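Local coordinates for alpha-catenin-like protein hmp-1 (Caenorhabditis elegans, PDB 5H5M) that links the cadherin-catenin complex of adherens junctions to actin filaments and is required for cell migration and shape changes during body enclosure and elongation, at residues Y25-E39 with L69-E81. Sequence-based numbering, arbitrary orientation.
Sequences YRRGTDRPDLEGHCE and LRQALQELLTEYE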
loop_
_atom_site.group_PDB
_atom_site.type_symbol
_atom_site.label_atom_id
_atom_site.label_comp_id
_atom_site.label_asym_id
_atom_site.label_seq_id
_atom_site.Cartn_x
_atom_site.Cartn_y
_atom_site.Cartn_z
ATOM N N TYR A 25 -4.153 -39.413 12.956
ATOM C CA TYR A 25 -4.240 -39.161 11.519
ATOM C C TYR A 25 -4.972 -40.279 10.778
ATOM O O TYR A 25 -4.672 -41.460 10.955
ATOM C CB TYR A 25 -2.844 -38.974 10.918
ATOM C CG TYR A 25 -2.861 -38.679 9.432
ATOM C CD1 TYR A 25 -2.936 -37.371 8.963
ATOM C CD2 TYR A 25 -2.810 -39.708 8.498
ATOM C CE1 TYR A 25 -2.956 -37.099 7.607
ATOM C CE2 TYR A 25 -2.834 -39.444 7.146
ATOM C CZ TYR A 25 -2.903 -38.139 6.704
ATOM O OH TYR A 25 -2.921 -37.879 5.354
ATOM N N ARG A 26 -5.934 -39.888 9.949
ATOM C CA ARG A 26 -6.681 -40.827 9.120
ATOM C C ARG A 26 -6.668 -40.358 7.669
ATOM O O ARG A 26 -7.192 -39.289 7.355
ATOM C CB ARG A 26 -8.120 -40.965 9.620
ATOM C CG ARG A 26 -8.244 -41.245 11.107
ATOM C CD ARG A 26 -9.637 -40.906 11.608
ATOM N NE ARG A 26 -10.651 -41.791 11.046
ATOM C CZ ARG A 26 -11.959 -41.568 11.121
ATOM N NH1 ARG A 26 -12.412 -40.478 11.725
ATOM N NH2 ARG A 26 -12.813 -42.431 10.586
ATOM N N ARG A 27 -6.073 -41.164 6.792
ATOM C CA ARG A 27 -5.894 -40.795 5.390
ATOM C C ARG A 27 -7.197 -40.398 4.697
ATOM O O ARG A 27 -7.253 -39.389 3.998
ATOM C CB ARG A 27 -5.242 -41.944 4.615
ATOM C CG ARG A 27 -5.188 -41.698 3.117
ATOM C CD ARG A 27 -4.570 -42.856 2.358
ATOM N NE ARG A 27 -4.669 -42.645 0.916
ATOM C CZ ARG A 27 -3.792 -41.947 0.201
ATOM N NH1 ARG A 27 -2.739 -41.397 0.791
ATOM N NH2 ARG A 27 -3.964 -41.803 -1.106
ATOM N N GLY A 28 -8.246 -41.186 4.902
ATOM C CA GLY A 28 -9.502 -40.963 4.210
ATOM C C GLY A 28 -10.290 -39.747 4.665
ATOM O O GLY A 28 -11.299 -39.395 4.053
ATOM N N THR A 29 -9.840 -39.103 5.739
ATOM C CA THR A 29 -10.531 -37.923 6.248
ATOM C C THR A 29 -9.588 -36.735 6.427
ATOM O O THR A 29 -9.868 -35.640 5.943
ATOM C CB THR A 29 -11.237 -38.213 7.592
ATOM O OG1 THR A 29 -10.333 -38.886 8.476
ATOM C CG2 THR A 29 -12.466 -39.085 7.376
ATOM N N ASP A 30 -8.472 -36.957 7.114
ATOM C CA ASP A 30 -7.534 -35.879 7.420
ATOM C C ASP A 30 -6.791 -35.382 6.187
ATOM O O ASP A 30 -6.327 -34.244 6.155
ATOM C CB ASP A 30 -6.526 -36.331 8.480
ATOM C CG ASP A 30 -7.081 -36.246 9.887
ATOM O OD1 ASP A 30 -7.748 -35.237 10.204
ATOM O OD2 ASP A 30 -6.856 -37.190 10.674
ATOM N N ARG A 31 -6.671 -36.229 5.172
ATOM C CA ARG A 31 -5.966 -35.830 3.956
ATOM C C ARG A 31 -6.821 -34.998 2.984
ATOM O O ARG A 31 -6.361 -33.956 2.519
ATOM C CB ARG A 31 -5.405 -37.057 3.231
ATOM C CG ARG A 31 -4.643 -36.704 1.970
ATOM C CD ARG A 31 -4.039 -37.925 1.291
ATOM N NE ARG A 31 -3.093 -37.517 0.259
ATOM C CZ ARG A 31 -1.785 -37.750 0.303
ATOM N NH1 ARG A 31 -1.260 -38.416 1.320
ATOM N NH2 ARG A 31 -1.004 -37.327 -0.679
ATOM N N PRO A 32 -8.057 -35.443 2.665
ATOM C CA PRO A 32 -8.816 -34.656 1.683
ATOM C C PRO A 32 -9.165 -33.237 2.138
ATOM O O PRO A 32 -9.222 -32.335 1.299
ATOM C CB PRO A 32 -10.098 -35.479 1.485
ATOM C CG PRO A 32 -9.750 -36.850 1.921
ATOM C CD PRO A 32 -8.784 -36.669 3.045
ATOM N N ASP A 33 -9.401 -33.036 3.431
ATOM C CA ASP A 33 -9.797 -31.715 3.907
ATOM C C ASP A 33 -8.578 -30.813 4.078
ATOM O O ASP A 33 -8.668 -29.600 3.899
ATOM C CB ASP A 33 -10.581 -31.809 5.221
ATOM C CG ASP A 33 -9.698 -32.136 6.406
ATOM O OD1 ASP A 33 -8.852 -33.045 6.283
ATOM O OD2 ASP A 33 -9.842 -31.470 7.455
ATOM N N LEU A 34 -7.439 -31.410 4.414
ATOM C CA LEU A 34 -6.194 -30.662 4.524
ATOM C C LEU A 34 -5.740 -30.213 3.140
ATOM O O LEU A 34 -5.234 -29.104 2.970
ATOM C CB LEU A 34 -5.118 -31.508 5.199
ATOM C CG LEU A 34 -4.430 -30.910 6.427
ATOM C CD1 LEU A 34 -5.430 -30.177 7.309
ATOM C CD2 LEU A 34 -3.735 -32.013 7.216
ATOM N N GLU A 35 -5.932 -31.086 2.154
ATOM C CA GLU A 35 -5.673 -30.736 0.761
ATOM C C GLU A 35 -6.676 -29.691 0.273
ATOM O O GLU A 35 -6.323 -28.795 -0.487
ATOM C CB GLU A 35 -5.725 -31.979 -0.130
ATOM C CG GLU A 35 -4.474 -32.843 -0.064
ATOM C CD GLU A 35 -4.588 -34.103 -0.898
ATOM O OE1 GLU A 35 -5.716 -34.452 -1.306
ATOM O OE2 GLU A 35 -3.546 -34.747 -1.148
ATOM N N GLY A 36 -7.924 -29.811 0.715
ATOM C CA GLY A 36 -8.947 -28.835 0.384
ATOM C C GLY A 36 -8.660 -27.504 1.052
ATOM O O GLY A 36 -8.854 -26.441 0.462
ATOM N N HIS A 37 -8.190 -27.573 2.293
ATOM C CA HIS A 37 -7.806 -26.389 3.055
ATOM C C HIS A 37 -6.678 -25.634 2.350
ATOM O O HIS A 37 -6.731 -24.412 2.198
ATOM C CB HIS A 37 -7.380 -26.796 4.470
ATOM C CG HIS A 37 -7.446 -25.685 5.470
ATOM N ND1 HIS A 37 -7.575 -25.916 6.825
ATOM C CD2 HIS A 37 -7.394 -24.342 5.323
ATOM C CE1 HIS A 37 -7.603 -24.762 7.465
ATOM N NE2 HIS A 37 -7.495 -23.790 6.577
ATOM N N CYS A 38 -5.666 -26.376 1.912
ATOM C CA CYS A 38 -4.534 -25.798 1.196
ATOM C C CYS A 38 -4.946 -25.137 -0.117
ATOM O O CYS A 38 -4.449 -24.065 -0.464
ATOM C CB CYS A 38 -3.483 -26.871 0.915
ATOM S SG CYS A 38 -2.077 -26.295 -0.057
ATOM N N GLU A 39 -5.847 -25.784 -0.851
ATOM C CA GLU A 39 -6.283 -25.266 -2.142
ATOM C C GLU A 39 -7.099 -23.983 -2.005
ATOM O O GLU A 39 -7.100 -23.148 -2.909
ATOM C CB GLU A 39 -7.088 -26.323 -2.903
ATOM C CG GLU A 39 -6.273 -27.541 -3.316
ATOM C CD GLU A 39 -5.065 -27.181 -4.163
ATOM O OE1 GLU A 39 -5.187 -26.300 -5.040
ATOM O OE2 GLU A 39 -3.987 -27.775 -3.944
ATOM N N LEU A 69 4.102 -24.483 -0.977
ATOM C CA LEU A 69 3.177 -24.881 0.077
ATOM C C LEU A 69 2.481 -26.202 -0.260
ATOM O O LEU A 69 2.320 -27.062 0.608
ATOM C CB LEU A 69 2.141 -23.784 0.319
ATOM C CG LEU A 69 1.104 -24.050 1.412
ATOM C CD1 LEU A 69 1.776 -24.466 2.713
ATOM C CD2 LEU A 69 0.238 -22.816 1.623
ATOM N N ARG A 70 2.070 -26.358 -1.516
ATOM C CA ARG A 70 1.468 -27.611 -1.972
ATOM C C ARG A 70 2.429 -28.776 -1.783
ATOM O O ARG A 70 2.063 -29.815 -1.231
ATOM C CB ARG A 70 1.057 -27.524 -3.443
ATOM C CG ARG A 70 -0.256 -26.810 -3.691
ATOM C CD ARG A 70 -0.532 -26.685 -5.181
ATOM N NE ARG A 70 -1.851 -26.119 -5.446
ATOM C CZ ARG A 70 -2.199 -25.550 -6.596
ATOM N NH1 ARG A 70 -1.320 -25.464 -7.586
ATOM N NH2 ARG A 70 -3.421 -25.059 -6.753
ATOM N N GLN A 71 3.658 -28.587 -2.253
ATOM C CA GLN A 71 4.693 -29.608 -2.166
ATOM C C GLN A 71 5.003 -29.965 -0.717
ATOM O O GLN A 71 5.096 -31.143 -0.364
ATOM C CB GLN A 71 5.962 -29.134 -2.874
ATOM C CG GLN A 71 7.118 -30.118 -2.822
ATOM C CD GLN A 71 8.414 -29.509 -3.319
ATOM O OE1 GLN A 71 8.432 -28.388 -3.831
ATOM N NE2 GLN A 71 9.510 -30.244 -3.168
ATOM N N ALA A 72 5.155 -28.942 0.118
ATOM C CA ALA A 72 5.449 -29.144 1.532
ATOM C C ALA A 72 4.331 -29.913 2.227
ATOM O O ALA A 72 4.592 -30.711 3.124
ATOM C CB ALA A 72 5.682 -27.805 2.227
ATOM N N LEU A 73 3.090 -29.675 1.814
ATOM C CA LEU A 73 1.959 -30.368 2.417
ATOM C C LEU A 73 1.954 -31.838 2.019
ATOM O O LEU A 73 1.683 -32.709 2.845
ATOM C CB LEU A 73 0.630 -29.717 2.022
ATOM C CG LEU A 73 -0.591 -30.461 2.578
ATOM C CD1 LEU A 73 -0.567 -30.478 4.106
ATOM C CD2 LEU A 73 -1.897 -29.876 2.065
ATOM N N GLN A 74 2.255 -32.108 0.753
ATOM C CA GLN A 74 2.295 -33.477 0.253
ATOM C C GLN A 74 3.340 -34.315 0.985
ATOM O O GLN A 74 3.087 -35.471 1.320
ATOM C CB GLN A 74 2.570 -33.496 -1.255
ATOM C CG GLN A 74 1.394 -33.027 -2.100
ATOM C CD GLN A 74 0.135 -33.837 -1.840
ATOM O OE1 GLN A 74 0.147 -35.068 -1.907
ATOM N NE2 GLN A 74 -0.959 -33.147 -1.529
ATOM N N GLU A 75 4.508 -33.727 1.232
ATOM C CA GLU A 75 5.582 -34.426 1.935
ATOM C C GLU A 75 5.184 -34.736 3.370
ATOM O O GLU A 75 5.440 -35.836 3.864
ATOM C CB GLU A 75 6.875 -33.607 1.909
ATOM C CG GLU A 75 7.458 -33.426 0.514
ATOM C CD GLU A 75 8.628 -32.460 0.485
ATOM O OE1 GLU A 75 8.982 -31.916 1.553
ATOM O OE2 GLU A 75 9.189 -32.244 -0.609
ATOM N N LEU A 76 4.555 -33.767 4.033
ATOM C CA LEU A 76 4.065 -33.959 5.395
ATOM C C LEU A 76 3.032 -35.080 5.460
ATOM O O LEU A 76 3.084 -35.928 6.353
ATOM C CB LEU A 76 3.465 -32.661 5.944
ATOM C CG LEU A 76 2.765 -32.739 7.308
ATOM C CD1 LEU A 76 3.706 -33.245 8.393
ATOM C CD2 LEU A 76 2.181 -31.382 7.697
ATOM N N LEU A 77 2.098 -35.083 4.512
ATOM C CA LEU A 77 1.059 -36.111 4.455
ATOM C C LEU A 77 1.665 -37.486 4.207
ATOM O O LEU A 77 1.162 -38.494 4.707
ATOM C CB LEU A 77 0.031 -35.788 3.366
ATOM C CG LEU A 77 -0.838 -34.546 3.580
ATOM C CD1 LEU A 77 -1.771 -34.327 2.394
ATOM C CD2 LEU A 77 -1.626 -34.659 4.876
ATOM N N THR A 78 2.745 -37.521 3.432
ATOM C CA THR A 78 3.462 -38.764 3.173
ATOM C C THR A 78 4.068 -39.304 4.469
ATOM O O THR A 78 4.065 -40.511 4.708
ATOM C CB THR A 78 4.576 -38.574 2.118
ATOM O OG1 THR A 78 3.994 -38.149 0.879
ATOM C CG2 THR A 78 5.333 -39.870 1.886
ATOM N N GLU A 79 4.569 -38.401 5.309
ATOM C CA GLU A 79 5.169 -38.789 6.581
ATOM C C GLU A 79 4.119 -39.209 7.608
ATOM O O GLU A 79 4.346 -40.138 8.387
ATOM C CB GLU A 79 6.025 -37.654 7.147
ATOM C CG GLU A 79 7.244 -37.287 6.303
ATOM C CD GLU A 79 8.321 -38.361 6.294
ATOM O OE1 GLU A 79 8.161 -39.393 6.982
ATOM O OE2 GLU A 79 9.342 -38.166 5.600
ATOM N N TYR A 80 2.975 -38.529 7.612
ATOM C CA TYR A 80 1.870 -38.916 8.487
ATOM C C TYR A 80 1.407 -40.341 8.194
ATOM O O TYR A 80 0.994 -41.070 9.094
ATOM C CB TYR A 80 0.689 -37.956 8.337
ATOM C CG TYR A 80 0.678 -36.804 9.321
ATOM C CD1 TYR A 80 0.590 -37.034 10.688
ATOM C CD2 TYR A 80 0.721 -35.487 8.880
ATOM C CE1 TYR A 80 0.569 -35.986 11.591
ATOM C CE2 TYR A 80 0.698 -34.431 9.775
ATOM C CZ TYR A 80 0.621 -34.687 11.128
ATOM O OH TYR A 80 0.599 -33.643 12.022
ATOM N N GLU A 81 1.489 -40.734 6.929
ATOM C CA GLU A 81 0.984 -42.031 6.498
ATOM C C GLU A 81 2.033 -43.134 6.631
ATOM O O GLU A 81 1.786 -44.280 6.262
ATOM C CB GLU A 81 0.470 -41.929 5.059
ATOM C CG GLU A 81 -0.805 -41.097 4.966
ATOM C CD GLU A 81 -1.131 -40.617 3.564
ATOM O OE1 GLU A 81 -0.415 -40.990 2.608
ATOM O OE2 GLU A 81 -2.106 -39.848 3.423
HETATM O O HOH W 1 1.627 -36.979 -0.719
#
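Y25 lays its ring against Y80 of the opposite helix: the CB of Y80 stands over the centre of the Y25 face, 3.6 Å from its centroid, a CH-pi contact, while the two ring planes are nearly parallel but slid too far apart to stack. With CG anti to the backbone N (chi1 -179°), the phenol reaches across, its OH giving a 2.9 Å hydrogen bond to E81 OE2. A tyrosine suits this place, having a flat apolar face and a polar end; a leucine here would probably leave E81 OE2 without its hydroxyl donor and Y80 CB without a ring to rest on. In this buried seam L34 CD2 meets L77 CD2; beyond them C38, small enough for L73 CD2 to approach its CB to 3.6 Å, also packs on L69. Segments 27-39 and 69-80, on helices 27-49 and 56-80, run antiparallel (168°), closest approach 10.6 Å; with helices 6-17 (touching L34) and 92-122 (touching Y80) they form part of a helical bundle in the M domain, consistent with the four-helix bundles of the vinculin/alpha-catenin family.

On the solvent side, long chains reach inward to pair charge with charge. R31 suits its place: its apolar stem lies on L77, whose CB and CD1 cover one guanidinium face, yet NH1 reaches E81 OE2 (2.7 Å), which thus takes two donors from the same face. R27 NH1 bridges to E81 OE1, and R31 NE weakly to E35 OE2, completing a four-residue salt-bridge network. Q74, whose amide can donate, gives E35 OE2 a nearly straight bond (173°); farther along, E39 OE1 receives R70 NH2 at 2.8 Å.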